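Local coordinates for uncharacterized protein Rv2866 (Mycobacterium tuberculosis, PDB 3G5O) that acts as the RNA-cleaving toxin of a type II toxin-antitoxin pair, halting growth unless neutralised by its cognate antitoxin, at residues Ala40-Leu49 / Ala70-Tyr79. Residues are numbered along the deposited sequence; the frame is centred on the assembly and turned at random.
Sequences AVVEFAFGDL and ARRGTYRLLY
Phe-44 and Arg-72 meet where the buried core of a helix-on-hairpin packing gives way to its polar edge, illustrating how one aromatic ring can serve both. The benzyl group, swung anti to its own backbone N (chi1 172°), reaches from the helix to the sheet. Arg-72 CG sits over the centre of one ring face, a CH-pi contact 3.9 Å from the centroid of Phe-44, while Leu-49 CB covers the other face near the rim; Ala-70 CB and Leu-77 CD1 close on the edge. Tight packing continues to both ends. Val-41 CG2 presses on the ring face of Tyr-75, 3.7 Å from its centroid, and Leu-49 CD1 lies over the Tyr-79 ring, 3.5 Å from Tyr-79 CZ. Leu-77 fills the middle, its CD2 4.1 Å from Leu-49 CD2.

The other side is partly exposed and polar. Bent at chi2, Arg-72 carries its guanidinium across Phe-44 CE1, the two planes 51° apart, into an end-on salt bridge of two hydrogen bonds to one oxygen. Arg-72 NH1 is 3.0 Å from Asp-48 OD2, on the anti lone pair; Arg-72 NH2 also comes from the anti side, but tilted out of the carboxylate plane, in a longer, less straight bond. OD1 pairs with Arg-51. Only Ala-40 is loose, its CB 4.1 Å from Tyr-75 CE2.

A type II' beta turn from Arg-72 to Tyr-75 joins the two antiparallel strands. Segment 40-49 of helix 35-51 lies on one face of the RelE-family sheet, its axis at 44° to strand 75-79, with Leu-49 and Tyr-79 also touching Ile-90 of strand 87-95 and Ala-45 reaching strand 19-23.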
loop_
_atom_site.group_PDB
_atom_site.type_symbol
_atom_site.label_atom_id
_atom_site.label_comp_id
_atom_site.label_asym_id
_atom_site.label_seq_id
_atom_site.Cartn_x
_atom_site.Cartn_y
_atom_site.Cartn_z
ATOM N N ALA C 40 20.852 -16.599 -10.255
ATOM C CA ALA C 40 19.446 -17.049 -10.310
ATOM C C ALA C 40 18.516 -15.944 -10.880
ATOM O O ALA C 40 17.607 -16.223 -11.673
ATOM C CB ALA C 40 18.942 -17.524 -8.947
ATOM N N VAL C 41 18.715 -14.720 -10.403
ATOM C CA VAL C 41 17.959 -13.578 -10.909
ATOM C C VAL C 41 18.142 -13.413 -12.415
ATOM O O VAL C 41 17.174 -13.196 -13.136
ATOM C CB VAL C 41 18.324 -12.256 -10.189
ATOM C CG1 VAL C 41 17.688 -11.047 -10.918
ATOM C CG2 VAL C 41 17.827 -12.306 -8.747
ATOM N N VAL C 42 19.393 -13.427 -12.873
ATOM C CA VAL C 42 19.685 -13.328 -14.308
ATOM C C VAL C 42 19.012 -14.430 -15.135
ATOM O O VAL C 42 18.447 -14.162 -16.223
ATOM C CB VAL C 42 21.229 -13.265 -14.575
ATOM C CG1 VAL C 42 21.595 -13.542 -16.090
ATOM C CG2 VAL C 42 21.784 -11.982 -14.069
ATOM N N GLU C 43 19.052 -15.662 -14.645
ATOM C CA GLU C 43 18.437 -16.768 -15.385
ATOM C C GLU C 43 16.918 -16.679 -15.342
ATOM O O GLU C 43 16.231 -17.036 -16.313
ATOM C CB GLU C 43 18.918 -18.133 -14.875
ATOM C CG GLU C 43 20.428 -18.354 -15.114
ATOM C CD GLU C 43 20.775 -18.614 -16.599
ATOM O OE1 GLU C 43 19.841 -18.857 -17.399
ATOM O OE2 GLU C 43 21.983 -18.609 -16.959
ATOM N N PHE C 44 16.387 -16.153 -14.244
ATOM C CA PHE C 44 14.936 -15.941 -14.186
ATOM C C PHE C 44 14.550 -14.806 -15.177
ATOM O O PHE C 44 13.651 -14.974 -15.971
ATOM C CB PHE C 44 14.493 -15.557 -12.752
ATOM C CG PHE C 44 13.066 -15.137 -12.662
ATOM C CD1 PHE C 44 12.060 -16.003 -13.054
ATOM C CD2 PHE C 44 12.730 -13.880 -12.176
ATOM C CE1 PHE C 44 10.719 -15.619 -12.987
ATOM C CE2 PHE C 44 11.404 -13.483 -12.111
ATOM C CZ PHE C 44 10.401 -14.369 -12.507
ATOM N N ALA C 45 15.270 -13.687 -15.140
ATOM C CA ALA C 45 14.926 -12.512 -15.963
ATOM C C ALA C 45 14.944 -12.907 -17.433
ATOM O O ALA C 45 14.026 -12.564 -18.178
ATOM C CB ALA C 45 15.901 -11.364 -15.719
ATOM N N PHE C 46 15.954 -13.662 -17.845
ATOM C CA PHE C 46 16.083 -13.983 -19.272
ATOM C C PHE C 46 15.404 -15.278 -19.713
ATOM O O PHE C 46 15.477 -15.649 -20.889
ATOM C CB PHE C 46 17.567 -13.916 -19.695
ATOM C CG PHE C 46 18.139 -12.513 -19.571
ATOM C CD1 PHE C 46 17.560 -11.455 -20.261
ATOM C CD2 PHE C 46 19.199 -12.238 -18.711
ATOM C CE1 PHE C 46 18.068 -10.159 -20.137
ATOM C CE2 PHE C 46 19.733 -10.949 -18.590
ATOM C CZ PHE C 46 19.158 -9.905 -19.287
ATOM N N GLY C 47 14.759 -15.953 -18.761
ATOM C CA GLY C 47 14.095 -17.232 -19.006
ATOM C C GLY C 47 12.608 -17.113 -18.735
ATOM O O GLY C 47 11.879 -16.585 -19.567
ATOM N N ASP C 48 12.157 -17.587 -17.573
ATOM C CA ASP C 48 10.745 -17.520 -17.215
ATOM C C ASP C 48 10.092 -16.147 -17.333
ATOM O O ASP C 48 8.940 -16.067 -17.749
ATOM C CB ASP C 48 10.470 -18.119 -15.822
ATOM C CG ASP C 48 10.706 -19.636 -15.780
ATOM O OD1 ASP C 48 10.906 -20.257 -16.868
ATOM O OD2 ASP C 48 10.716 -20.207 -14.666
ATOM N N LEU C 49 10.782 -15.083 -16.915
ATOM C CA LEU C 49 10.170 -13.752 -16.981
ATOM C C LEU C 49 9.967 -13.269 -18.424
ATOM O O LEU C 49 8.903 -12.681 -18.781
ATOM C CB LEU C 49 10.974 -12.728 -16.187
ATOM C CG LEU C 49 10.529 -11.294 -16.373
ATOM C CD1 LEU C 49 9.172 -11.052 -15.694
ATOM C CD2 LEU C 49 11.613 -10.337 -15.855
ATOM N N ALA C 70 7.463 -9.712 -9.626
ATOM C CA ALA C 70 7.524 -11.168 -9.709
ATOM C C ALA C 70 8.436 -11.665 -8.583
ATOM O O ALA C 70 9.522 -11.131 -8.394
ATOM C CB ALA C 70 8.077 -11.616 -11.081
ATOM N N ARG C 71 8.006 -12.687 -7.864
ATOM C CA ARG C 71 8.783 -13.246 -6.756
ATOM C C ARG C 71 9.170 -14.671 -7.096
ATOM O O ARG C 71 8.299 -15.449 -7.578
ATOM C CB ARG C 71 7.941 -13.247 -5.456
ATOM C CG ARG C 71 8.678 -13.829 -4.250
ATOM C CD ARG C 71 7.805 -13.844 -2.960
ATOM N NE ARG C 71 6.792 -14.888 -3.047
ATOM C CZ ARG C 71 7.019 -16.193 -2.831
ATOM N NH1 ARG C 71 8.233 -16.632 -2.474
ATOM N NH2 ARG C 71 6.012 -17.070 -2.955
ATOM N N ARG C 72 10.439 -15.009 -6.845
ATOM C CA ARG C 72 10.907 -16.408 -6.761
ATOM C C ARG C 72 11.702 -16.594 -5.465
ATOM O O ARG C 72 12.751 -15.980 -5.281
ATOM C CB ARG C 72 11.780 -16.813 -7.970
ATOM C CG ARG C 72 11.060 -16.855 -9.318
ATOM C CD ARG C 72 10.142 -18.078 -9.361
ATOM N NE ARG C 72 9.228 -18.084 -10.511
ATOM C CZ ARG C 72 9.523 -18.649 -11.681
ATOM N NH1 ARG C 72 10.720 -19.221 -11.867
ATOM N NH2 ARG C 72 8.633 -18.623 -12.674
ATOM N N GLY C 73 11.176 -17.409 -4.545
ATOM C CA GLY C 73 11.791 -17.576 -3.236
ATOM C C GLY C 73 11.907 -16.234 -2.534
ATOM O O GLY C 73 10.882 -15.581 -2.241
ATOM N N THR C 74 13.129 -15.807 -2.245
ATOM C CA THR C 74 13.316 -14.617 -1.434
ATOM C C THR C 74 13.666 -13.394 -2.265
ATOM O O THR C 74 13.878 -12.316 -1.702
ATOM C CB THR C 74 14.421 -14.829 -0.390
ATOM O OG1 THR C 74 15.553 -15.399 -1.052
ATOM C CG2 THR C 74 13.900 -15.826 0.718
ATOM N N TYR C 75 13.751 -13.544 -3.588
ATOM C CA TYR C 75 13.940 -12.339 -4.424
ATOM C C TYR C 75 12.709 -11.901 -5.219
ATOM O O TYR C 75 11.813 -12.729 -5.576
ATOM C CB TYR C 75 15.197 -12.403 -5.306
ATOM C CG TYR C 75 15.155 -13.454 -6.389
ATOM C CD1 TYR C 75 14.471 -13.208 -7.575
ATOM C CD2 TYR C 75 15.762 -14.701 -6.211
ATOM C CE1 TYR C 75 14.431 -14.151 -8.572
ATOM C CE2 TYR C 75 15.719 -15.695 -7.244
ATOM C CZ TYR C 75 15.054 -15.370 -8.422
ATOM O OH TYR C 75 14.908 -16.277 -9.458
ATOM N N ARG C 76 12.676 -10.593 -5.490
ATOM C CA ARG C 76 11.645 -9.990 -6.311
ATOM C C ARG C 76 12.197 -9.059 -7.364
ATOM O O ARG C 76 13.182 -8.347 -7.139
ATOM C CB ARG C 76 10.633 -9.223 -5.456
ATOM C CG ARG C 76 9.729 -10.121 -4.597
ATOM C CD ARG C 76 8.997 -9.211 -3.590
ATOM N NE ARG C 76 7.837 -9.852 -2.979
ATOM C CZ ARG C 76 7.870 -10.588 -1.862
ATOM N NH1 ARG C 76 9.023 -10.787 -1.220
ATOM N NH2 ARG C 76 6.736 -11.111 -1.376
ATOM N N LEU C 77 11.549 -9.050 -8.517
ATOM C CA LEU C 77 11.876 -8.079 -9.548
ATOM C C LEU C 77 10.672 -7.198 -9.708
ATOM O O LEU C 77 9.535 -7.702 -9.716
ATOM C CB LEU C 77 12.127 -8.789 -10.879
ATOM C CG LEU C 77 13.517 -9.401 -11.012
ATOM C CD1 LEU C 77 13.600 -10.616 -10.074
ATOM C CD2 LEU C 77 13.810 -9.883 -12.413
ATOM N N LEU C 78 10.931 -5.910 -9.865
ATOM C CA LEU C 78 9.907 -4.908 -10.180
ATOM C C LEU C 78 10.094 -4.502 -11.642
ATOM O O LEU C 78 11.192 -4.121 -12.051
ATOM C CB LEU C 78 10.081 -3.669 -9.297
ATOM C CG LEU C 78 9.078 -2.506 -9.464
ATOM C CD1 LEU C 78 7.727 -2.970 -8.930
ATOM C CD2 LEU C 78 9.566 -1.242 -8.705
ATOM N N TYR C 79 9.037 -4.533 -12.442
ATOM C CA TYR C 79 9.245 -4.344 -13.890
ATOM C C TYR C 79 8.079 -3.706 -14.608
ATOM O O TYR C 79 7.015 -3.601 -14.019
ATOM C CB TYR C 79 9.621 -5.656 -14.588
ATOM C CG TYR C 79 8.655 -6.780 -14.405
ATOM C CD1 TYR C 79 7.751 -7.103 -15.415
ATOM C CD2 TYR C 79 8.646 -7.547 -13.227
ATOM C CE1 TYR C 79 6.847 -8.177 -15.273
ATOM C CE2 TYR C 79 7.747 -8.611 -13.066
ATOM C CZ TYR C 79 6.859 -8.929 -14.103
ATOM O OH TYR C 79 5.971 -9.987 -13.960
#